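Local coordinates for pre-crRNA processing endonuclease (Streptococcus mutans, PDB 4R0J), which probably processes CRISPR precursor RNA as a Cas5 subtype I-C endonuclease, serving the bacterium's adaptive immunity against viruses and other mobile genetic elements, at residues Asp18-Thr23 against Ser95-Leu100; Pro39-Leu44 against Ile203-Gln208. All coordinates share one frame; numbering follows the deposited sequence.

Contact 1: residues Asp18-Thr23 against Ser95-Leu100; sequences DRALFT and SDVEYL
Phe-22 and Tyr-99 meet inside a corner of this Cas5-family fold, where the chain passes from the large antiparallel sheet to a small three-stranded one. Both segments bend here: the chain turns at Asp-18 between strands 11-17 and 19-20, and again at Asp-96 between strands 91-95 and 97-107. The two side chains arrive from opposite directions. CE2 of Phe-22 lies 3.5 Å from the Tyr-99 hydroxyl OH, which sits at the edge of the phenylalanine ring and in its plane. The rings also touch carbon to carbon, with Phe-22 CE2 3.9 Å from Tyr-99 CE2. In both residues CG stands anti to the carbonyl carbon (chi1 -59° for Phe-22, -53° for Tyr-99), and this rotation helps carry each ring into the space between the diverging backbones. Closer to the corner, Ala-20 CB makes a looser apolar contact with Val-97 CG2 at 4.3 Å.

At the corner itself, Ser-95 CA approaches Asp-18 O at 3.5 Å in a CA-H...O contact. The same oxygen accepts a nearly straight hydrogen bond from Asp-96 N, 3.0 Å from Asp-18 O with an N-H...O angle of 171°, the donor standing well above the carbonyl plane. Beside it, Arg-19 and Ser-95 form an antiparallel non-hydrogen-bonded pair, their CA atoms 4.6 Å apart, with both side chains on the same face of the small sheet.

Further out, Arg-19 reaches over that face to a cation-pi contact with Tyr-93, and Leu-94 touches both aromatic side chains of the buried patch. The backbone of Phe-22 pairs with that of Tyr-36, and Phe-22 N is hydrogen-bonded to Ser-35 OG.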
ATOM      1  N   ASP A  18       8.450  -6.031 -11.956  1.00 28.09           N
ATOM      2  CA  ASP A  18       8.290  -6.183 -13.392  1.00 31.33           C
ATOM      3  C   ASP A  18       6.820  -6.360 -13.756  1.00 30.12           C
ATOM      4  O   ASP A  18       6.408  -6.071 -14.880  1.00 32.40           O
ATOM      5  CB  ASP A  18       9.120  -7.360 -13.908  1.00 42.33           C
ATOM      6  CG  ASP A  18      10.608  -7.066 -13.898  1.00 51.52           C
ATOM      7  OD1 ASP A  18      10.968  -5.878 -13.763  1.00 47.88           O
ATOM      8  OD2 ASP A  18      11.412  -8.015 -14.028  1.00 57.75           O
ATOM      9  N   ARG A  19       6.042  -6.841 -12.795  1.00 30.76           N
ATOM     10  CA  ARG A  19       4.656  -7.194 -13.028  1.00 29.42           C
ATOM     11  C   ARG A  19       3.861  -7.055 -11.741  1.00 28.51           C
ATOM     12  O   ARG A  19       4.376  -7.302 -10.643  1.00 27.59           O
ATOM     13  CB  ARG A  19       4.583  -8.633 -13.554  1.00 35.75           C
ATOM     14  CG  ARG A  19       3.191  -9.176 -13.775  1.00 49.67           C
ATOM     15  CD  ARG A  19       3.258 -10.581 -14.366  1.00 52.52           C
ATOM     16  NE  ARG A  19       3.954 -10.592 -15.651  1.00 52.01           N
ATOM     17  CZ  ARG A  19       4.238 -11.695 -16.337  1.00 66.01           C
ATOM     18  NH1 ARG A  19       3.887 -12.884 -15.861  1.00 64.98           N
ATOM     19  NH2 ARG A  19       4.872 -11.611 -17.499  1.00 68.34           N
ATOM     20  N   ALA A  20       2.602  -6.655 -11.864  1.00 26.46           N
ATOM     21  CA  ALA A  20       1.747  -6.567 -10.691  1.00 24.84           C
ATOM     22  C   ALA A  20       0.299  -6.845 -11.070  1.00 28.53           C
ATOM     23  O   ALA A  20      -0.081  -6.732 -12.241  1.00 26.70           O
ATOM     24  CB  ALA A  20       1.889  -5.185 -10.010  1.00 22.90           C
ATOM     25  N   LEU A  21      -0.491  -7.257 -10.082  1.00 26.01           N
ATOM     26  CA  LEU A  21      -1.907  -7.538 -10.289  1.00 25.84           C
ATOM     27  C   LEU A  21      -2.668  -7.078  -9.051  1.00 31.30           C
ATOM     28  O   LEU A  21      -2.651  -7.741  -8.011  1.00 30.35           O
ATOM     29  CB  LEU A  21      -2.140  -9.024 -10.528  1.00 25.24           C
ATOM     30  CG  LEU A  21      -3.578  -9.490 -10.770  1.00 32.90           C
ATOM     31  CD1 LEU A  21      -4.159  -8.787 -11.988  1.00 39.08           C
ATOM     32  CD2 LEU A  21      -3.645 -11.006 -10.948  1.00 36.23           C
ATOM     33  N   PHE A  22      -3.324  -5.934  -9.160  1.00 25.75           N
ATOM     34  CA  PHE A  22      -4.065  -5.363  -8.038  1.00 24.47           C
ATOM     35  C   PHE A  22      -5.538  -5.505  -8.368  1.00 27.43           C
ATOM     36  O   PHE A  22      -5.999  -5.032  -9.405  1.00 29.32           O
ATOM     37  CB  PHE A  22      -3.691  -3.897  -7.825  1.00 24.82           C
ATOM     38  CG  PHE A  22      -2.227  -3.682  -7.547  1.00 28.68           C
ATOM     39  CD1 PHE A  22      -1.592  -4.379  -6.522  1.00 30.24           C
ATOM     40  CD2 PHE A  22      -1.486  -2.802  -8.322  1.00 24.95           C
ATOM     41  CE1 PHE A  22      -0.240  -4.193  -6.259  1.00 29.83           C
ATOM     42  CE2 PHE A  22      -0.135  -2.611  -8.077  1.00 24.95           C
ATOM     43  CZ  PHE A  22       0.489  -3.304  -7.038  1.00 25.62           C
ATOM     44  N   THR A  23      -6.274  -6.201  -7.510  1.00 25.40           N
ATOM     45  CA  THR A  23      -7.628  -6.578  -7.880  1.00 31.50           C
ATOM     46  C   THR A  23      -8.695  -6.053  -6.943  1.00 23.68           C
ATOM     47  O   THR A  23      -8.407  -5.560  -5.861  1.00 27.77           O
ATOM     48  CB  THR A  23      -7.791  -8.100  -8.017  1.00 39.14           C
ATOM     49  OG1 THR A  23      -7.418  -8.746  -6.788  1.00 33.78           O
ATOM     50  CG2 THR A  23      -6.929  -8.625  -9.160  1.00 44.20           C
ATOM     51  N   SER A  95       2.652  -3.642 -15.752  1.00 28.05           N
ATOM     52  CA  SER A  95       4.011  -3.935 -16.170  1.00 32.38           C
ATOM     53  C   SER A  95       4.939  -2.790 -15.765  1.00 34.71           C
ATOM     54  O   SER A  95       4.567  -1.615 -15.869  1.00 30.82           O
ATOM     55  CB  SER A  95       4.044  -4.123 -17.691  1.00 47.89           C
ATOM     56  OG  SER A  95       5.362  -4.034 -18.194  1.00 51.34           O
ATOM     57  N   ASP A  96       6.142  -3.144 -15.313  1.00 29.94           N
ATOM     58  CA  ASP A  96       7.199  -2.175 -15.008  1.00 32.78           C
ATOM     59  C   ASP A  96       6.733  -1.056 -14.076  1.00 31.68           C
ATOM     60  O   ASP A  96       6.700   0.124 -14.458  1.00 29.28           O
ATOM     61  CB  ASP A  96       7.790  -1.608 -16.309  1.00 34.17           C
ATOM     62  CG  ASP A  96       8.981  -0.686 -16.065  1.00 55.69           C
ATOM     63  OD1 ASP A  96       9.551  -0.713 -14.949  1.00 46.37           O
ATOM     64  OD2 ASP A  96       9.351   0.070 -16.997  1.00 63.42           O
ATOM     65  N   VAL A  97       6.386  -1.433 -12.847  1.00 26.84           N
ATOM     66  CA  VAL A  97       5.840  -0.501 -11.878  1.00 26.45           C
ATOM     67  C   VAL A  97       6.879  -0.042 -10.863  1.00 22.92           C
ATOM     68  O   VAL A  97       7.825  -0.766 -10.541  1.00 27.11           O
ATOM     69  CB  VAL A  97       4.621  -1.108 -11.128  1.00 25.80           C
ATOM     70  CG1 VAL A  97       3.560  -1.515 -12.130  1.00 26.98           C
ATOM     71  CG2 VAL A  97       5.050  -2.303 -10.258  1.00 25.85           C
ATOM     72  N   GLU A  98       6.699   1.185 -10.389  1.00 21.82           N
ATOM     73  CA  GLU A  98       7.484   1.744  -9.304  1.00 21.75           C
ATOM     74  C   GLU A  98       6.582   2.628  -8.469  1.00 27.78           C
ATOM     75  O   GLU A  98       5.916   3.535  -9.001  1.00 24.54           O
ATOM     76  CB  GLU A  98       8.681   2.547  -9.850  1.00 24.32           C
ATOM     77  CG  GLU A  98       9.414   3.281  -8.749  1.00 26.99           C
ATOM     78  CD  GLU A  98      10.708   3.908  -9.212  1.00 37.61           C
ATOM     79  OE1 GLU A  98      11.282   3.438 -10.217  1.00 42.94           O
ATOM     80  OE2 GLU A  98      11.145   4.873  -8.554  1.00 36.12           O
ATOM     81  N   TYR A  99       6.527   2.354  -7.167  1.00 21.27           N
ATOM     82  CA  TYR A  99       5.719   3.145  -6.251  1.00 23.35           C
ATOM     83  C   TYR A  99       6.598   3.650  -5.127  1.00 25.91           C
ATOM     84  O   TYR A  99       7.503   2.952  -4.675  1.00 25.46           O
ATOM     85  CB  TYR A  99       4.564   2.300  -5.677  1.00 22.51           C
ATOM     86  CG  TYR A  99       3.753   1.655  -6.761  1.00 25.53           C
ATOM     87  CD1 TYR A  99       2.964   2.430  -7.607  1.00 23.26           C
ATOM     88  CD2 TYR A  99       3.776   0.283  -6.954  1.00 23.79           C
ATOM     89  CE1 TYR A  99       2.231   1.862  -8.625  1.00 22.53           C
ATOM     90  CE2 TYR A  99       3.044  -0.301  -7.974  1.00 21.16           C
ATOM     91  CZ  TYR A  99       2.259   0.494  -8.793  1.00 21.25           C
ATOM     92  OH  TYR A  99       1.535  -0.074  -9.803  1.00 22.62           O
ATOM     93  N   LEU A 100       6.355   4.886  -4.720  1.00 21.59           N
ATOM     94  CA  LEU A 100       6.969   5.439  -3.519  1.00 24.34           C
ATOM     95  C   LEU A 100       5.867   5.523  -2.474  1.00 25.75           C
ATOM     96  O   LEU A 100       4.805   6.099  -2.725  1.00 23.32           O
ATOM     97  CB  LEU A 100       7.549   6.822  -3.804  1.00 26.21           C
ATOM     98  CG  LEU A 100       8.359   6.985  -5.096  1.00 26.96           C
ATOM     99  CD1 LEU A 100       8.854   8.435  -5.248  1.00 28.88           C
ATOM    100  CD2 LEU A 100       9.527   5.996  -5.133  1.00 28.70           C
TER

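Contact 2: residues Pro39-Leu44 against Ile203-Gln208. With SO4 (sulfate ion), chain B.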
ATOM      1  N   PRO A  39      -2.057   0.583  -7.228  1.00 26.33           N
ATOM      2  CA  PRO A  39      -2.348  -0.246  -6.046  1.00 26.84           C
ATOM      3  C   PRO A  39      -3.549   0.281  -5.270  1.00 21.34           C
ATOM      4  O   PRO A  39      -3.790   1.485  -5.190  1.00 24.68           O
ATOM      5  CB  PRO A  39      -1.109  -0.080  -5.163  1.00 23.17           C
ATOM      6  CG  PRO A  39      -0.077   0.610  -5.993  1.00 26.24           C
ATOM      7  CD  PRO A  39      -0.779   1.308  -7.116  1.00 25.42           C
ATOM      8  N   THR A  40      -4.281  -0.644  -4.671  1.00 22.95           N
ATOM      9  CA  THR A  40      -5.304  -0.300  -3.709  1.00 26.27           C
ATOM     10  C   THR A  40      -4.659  -0.112  -2.327  1.00 25.23           C
ATOM     11  O   THR A  40      -3.501  -0.513  -2.090  1.00 22.31           O
ATOM     12  CB  THR A  40      -6.288  -1.460  -3.605  1.00 22.69           C
ATOM     13  OG1 THR A  40      -5.555  -2.638  -3.249  1.00 21.57           O
ATOM     14  CG2 THR A  40      -6.989  -1.735  -4.941  1.00 22.41           C
ATOM     15  N   ARG A  41      -5.401   0.456  -1.385  1.00 23.64           N
ATOM     16  CA  ARG A  41      -4.862   0.524  -0.035  1.00 24.75           C
ATOM     17  C   ARG A  41      -4.588  -0.889   0.465  1.00 25.34           C
ATOM     18  O   ARG A  41      -3.554  -1.131   1.073  1.00 24.73           O
ATOM     19  CB  ARG A  41      -5.768   1.253   0.951  1.00 28.52           C
ATOM     20  CG  ARG A  41      -4.946   1.752   2.152  1.00 33.93           C
ATOM     21  CD  ARG A  41      -5.762   2.429   3.228  1.00 40.63           C
ATOM     22  NE  ARG A  41      -6.230   1.471   4.227  1.00 43.83           N
ATOM     23  CZ  ARG A  41      -6.670   1.810   5.434  1.00 51.92           C
ATOM     24  NH1 ARG A  41      -7.083   0.871   6.280  1.00 51.37           N
ATOM     25  NH2 ARG A  41      -6.695   3.087   5.799  1.00 50.28           N
ATOM     26  N   GLN A  42      -5.502  -1.813   0.182  1.00 22.22           N
ATOM     27  CA  GLN A  42      -5.312  -3.214   0.593  1.00 22.29           C
ATOM     28  C   GLN A  42      -3.953  -3.744   0.132  1.00 23.77           C
ATOM     29  O   GLN A  42      -3.210  -4.350   0.904  1.00 23.58           O
ATOM     30  CB  GLN A  42      -6.409  -4.115   0.039  1.00 22.73           C
ATOM     31  CG  GLN A  42      -6.278  -5.555   0.573  1.00 23.50           C
ATOM     32  CD  GLN A  42      -7.005  -6.582  -0.263  1.00 26.22           C
ATOM     33  OE1 GLN A  42      -7.136  -6.438  -1.475  1.00 26.60           O
ATOM     34  NE2 GLN A  42      -7.488  -7.639   0.390  1.00 25.04           N
ATOM     35  N   ALA A  43      -3.638  -3.533  -1.144  1.00 24.68           N
ATOM     36  CA  ALA A  43      -2.386  -4.036  -1.700  1.00 24.12           C
ATOM     37  C   ALA A  43      -1.176  -3.412  -1.032  1.00 23.12           C
ATOM     38  O   ALA A  43      -0.200  -4.108  -0.731  1.00 23.22           O
ATOM     39  CB  ALA A  43      -2.331  -3.808  -3.211  1.00 23.92           C
ATOM     40  N   LEU A  44      -1.225  -2.099  -0.821  1.00 23.54           N
ATOM     41  CA  LEU A  44      -0.121  -1.393  -0.181  1.00 22.61           C
ATOM     42  C   LEU A  44       0.060  -1.854   1.259  1.00 24.52           C
ATOM     43  O   LEU A  44       1.177  -2.006   1.729  1.00 23.32           O
ATOM     44  CB  LEU A  44      -0.353   0.106  -0.214  1.00 24.27           C
ATOM     45  CG  LEU A  44      -0.332   0.612  -1.647  1.00 24.19           C
ATOM     46  CD1 LEU A  44      -0.678   2.087  -1.654  1.00 24.58           C
ATOM     47  CD2 LEU A  44       1.056   0.374  -2.251  1.00 26.87           C
ATOM     48  N   ILE A 203      -1.385   9.620  -4.742  1.00 21.97           N
ATOM     49  CA  ILE A 203      -2.698   9.220  -4.265  1.00 20.83           C
ATOM     50  C   ILE A 203      -2.659   9.173  -2.745  1.00 23.46           C
ATOM     51  O   ILE A 203      -1.795   8.511  -2.161  1.00 25.92           O
ATOM     52  CB  ILE A 203      -3.072   7.821  -4.797  1.00 21.98           C
ATOM     53  CG1 ILE A 203      -3.119   7.831  -6.323  1.00 22.30           C
ATOM     54  CG2 ILE A 203      -4.417   7.352  -4.213  1.00 26.72           C
ATOM     55  CD1 ILE A 203      -3.214   6.427  -6.923  1.00 25.11           C
ATOM     56  N   LYS A 204      -3.590   9.881  -2.112  1.00 23.97           N
ATOM     57  CA  LYS A 204      -3.736   9.851  -0.666  1.00 29.23           C
ATOM     58  C   LYS A 204      -4.813   8.845  -0.302  1.00 29.42           C
ATOM     59  O   LYS A 204      -5.730   8.589  -1.088  1.00 28.80           O
ATOM     60  CB  LYS A 204      -4.122  11.232  -0.137  1.00 28.13           C
ATOM     61  CG  LYS A 204      -3.131  12.333  -0.457  1.00 31.23           C
ATOM     62  CD  LYS A 204      -3.600  13.644   0.151  1.00 46.29           C
ATOM     63  CE  LYS A 204      -2.662  14.783  -0.206  1.00 61.39           C
ATOM     64  NZ  LYS A 204      -1.289  14.513   0.304  1.00 72.64           N
ATOM     65  N   PHE A 205      -4.693   8.251   0.878  1.00 31.03           N
ATOM     66  CA  PHE A 205      -5.659   7.257   1.305  1.00 28.30           C
ATOM     67  C   PHE A 205      -6.410   7.728   2.529  1.00 42.19           C
ATOM     68  O   PHE A 205      -5.803   8.050   3.548  1.00 48.01           O
ATOM     69  CB  PHE A 205      -4.984   5.896   1.555  1.00 32.24           C
ATOM     70  CG  PHE A 205      -4.428   5.285   0.312  1.00 29.53           C
ATOM     71  CD1 PHE A 205      -5.239   4.557  -0.538  1.00 30.20           C
ATOM     72  CD2 PHE A 205      -3.106   5.501  -0.048  1.00 36.14           C
ATOM     73  CE1 PHE A 205      -4.743   4.020  -1.704  1.00 30.53           C
ATOM     74  CE2 PHE A 205      -2.598   4.967  -1.218  1.00 32.41           C
ATOM     75  CZ  PHE A 205      -3.416   4.231  -2.057  1.00 31.59           C
ATOM     76  N   LYS A 206      -7.733   7.785   2.409  1.00 43.71           N
ATOM     77  CA  LYS A 206      -8.584   8.251   3.493  1.00 48.57           C
ATOM     78  C   LYS A 206      -8.877   7.105   4.450  1.00 41.37           C
ATOM     79  O   LYS A 206      -8.737   5.938   4.089  1.00 40.20           O
ATOM     80  CB  LYS A 206      -9.889   8.836   2.940  1.00 58.13           C
ATOM     81  CG  LYS A 206     -10.805   7.815   2.273  1.00 64.21           C
ATOM     82  CD  LYS A 206     -11.505   8.401   1.042  1.00 71.98           C
ATOM     83  CE  LYS A 206     -12.447   9.535   1.400  1.00 74.17           C
ATOM     84  NZ  LYS A 206     -13.076  10.153   0.189  1.00 76.54           N
ATOM     85  N   PRO A 207      -9.264   7.439   5.685  1.00 45.74           N
ATOM     86  CA  PRO A 207      -9.641   6.405   6.648  1.00 45.27           C
ATOM     87  C   PRO A 207     -10.818   5.609   6.120  1.00 41.13           C
ATOM     88  O   PRO A 207     -11.634   6.119   5.354  1.00 44.27           O
ATOM     89  CB  PRO A 207     -10.079   7.210   7.876  1.00 47.02           C
ATOM     90  CG  PRO A 207      -9.415   8.536   7.728  1.00 57.17           C
ATOM     91  CD  PRO A 207      -9.350   8.795   6.254  1.00 52.00           C
ATOM     92  N   GLN A 208     -10.912   4.364   6.552  1.00 41.24           N
ATOM     93  CA  GLN A 208     -11.991   3.490   6.143  1.00 40.66           C
ATOM     94  C   GLN A 208     -13.355   4.122   6.393  1.00 38.02           C
ATOM     95  O   GLN A 208     -14.280   3.956   5.600  1.00 47.00           O
ATOM     96  CB  GLN A 208     -11.886   2.190   6.925  1.00 42.03           C
ATOM     97  CG  GLN A 208     -12.443   1.009   6.210  1.00 41.35           C
ATOM     98  CD  GLN A 208     -12.380  -0.222   7.074  1.00 37.25           C
ATOM     99  OE1 GLN A 208     -13.068  -0.312   8.087  1.00 43.12           O
ATOM    100  NE2 GLN A 208     -11.540  -1.171   6.690  1.00 39.66           N
TER
HETATM  101  S   SO4 B 301      -8.315   2.880   8.809  1.00 67.64           S
HETATM  102  O1  SO4 B 301      -9.443   3.161   9.694  1.00 71.26           O
HETATM  103  O2  SO4 B 301      -8.670   3.263   7.443  1.00 66.68           O
HETATM  104  O3  SO4 B 301      -7.153   3.653   9.242  1.00 75.29           O
HETATM  105  O4  SO4 B 301      -7.993   1.452   8.863  1.00 65.15           O
HETATM  106  O   HOH W   1      -5.045   5.538   5.196  1.00 38.04           O
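Phe-205 fills the angle between the start of helix 41-51 and the strand 202-215 of the large sheet, its ring pressed against Arg-41 and Leu-44. Just before it, Ile-203 belongs to the regular strand and sets CG2 over one face of the Phe-205 ring, 3.9 Å above the plane and offset toward the rim.

Just past this stretch of strand, at Phe-205, the helix start meets the chain. Arg-41 CB lies 3.7 Å from Phe-205 CD1, and the arginine's aliphatic stem slides past the aromatic side chain in the opposite direction, leaving the guanidinium and ring planes 61° apart. Leu-44 crosses the phenylalanine at about a right angle, with CD1 3.5 Å from Phe-205 CE2. The first helical turn is set by Thr-40, the N-cap residue, whose OG1 accepts from Ala-43 N at 3.0 Å. A water accepts from Arg-41 NH2 and donates to Phe-205 O, tying the guanidinium to that backbone carbonyl.

Past Lys-206, the chain runs through Pro-207 to a sulfate. Gln-208 N donates to sulfate O2 at 2.7 Å, while its side-chain NE2 is engaged by Ser-178. Arg-41 bends at chi3 (90°), presenting the guanidinium edge to the same ion: NH1 makes a straight bond to sulfate O4 of 2.8 Å, and NH2 a more bent one to O2, 2.6 Å away. The sulfate, though probably from the crystallisation liquor, is held by Arg-41, the main-chain N-H of Gln-208 and Tyr-181 OH. Such an anion site, beside a helix packed on an antiparallel sheet, would be consistent with phosphate binding in a predicted RNA-binding Cas5 protein.

How the contacts relate
Both contacts are partly buried and reach the large antiparallel sheet, but at different strands: contact 1 through 97-107, contact 2 through 202-215. Contact 1 joins that sheet to the small one by a backbone bond near the surface and an aromatic pair within; contact 2 seats a helix start on the sheet through apolar side chains and ends in an anion site. Contact 2 lies nearer the middle of the chain. The two meet directly. Phe-22 packs with CD1 3.4 Å from Ala-43 CB, and Tyr-99 CE1 is 3.4 Å from Pro-39 CD, making the aromatic pair of 18-23 and 95-100 a neighbour of the helix's first turn and of the residues leading into it.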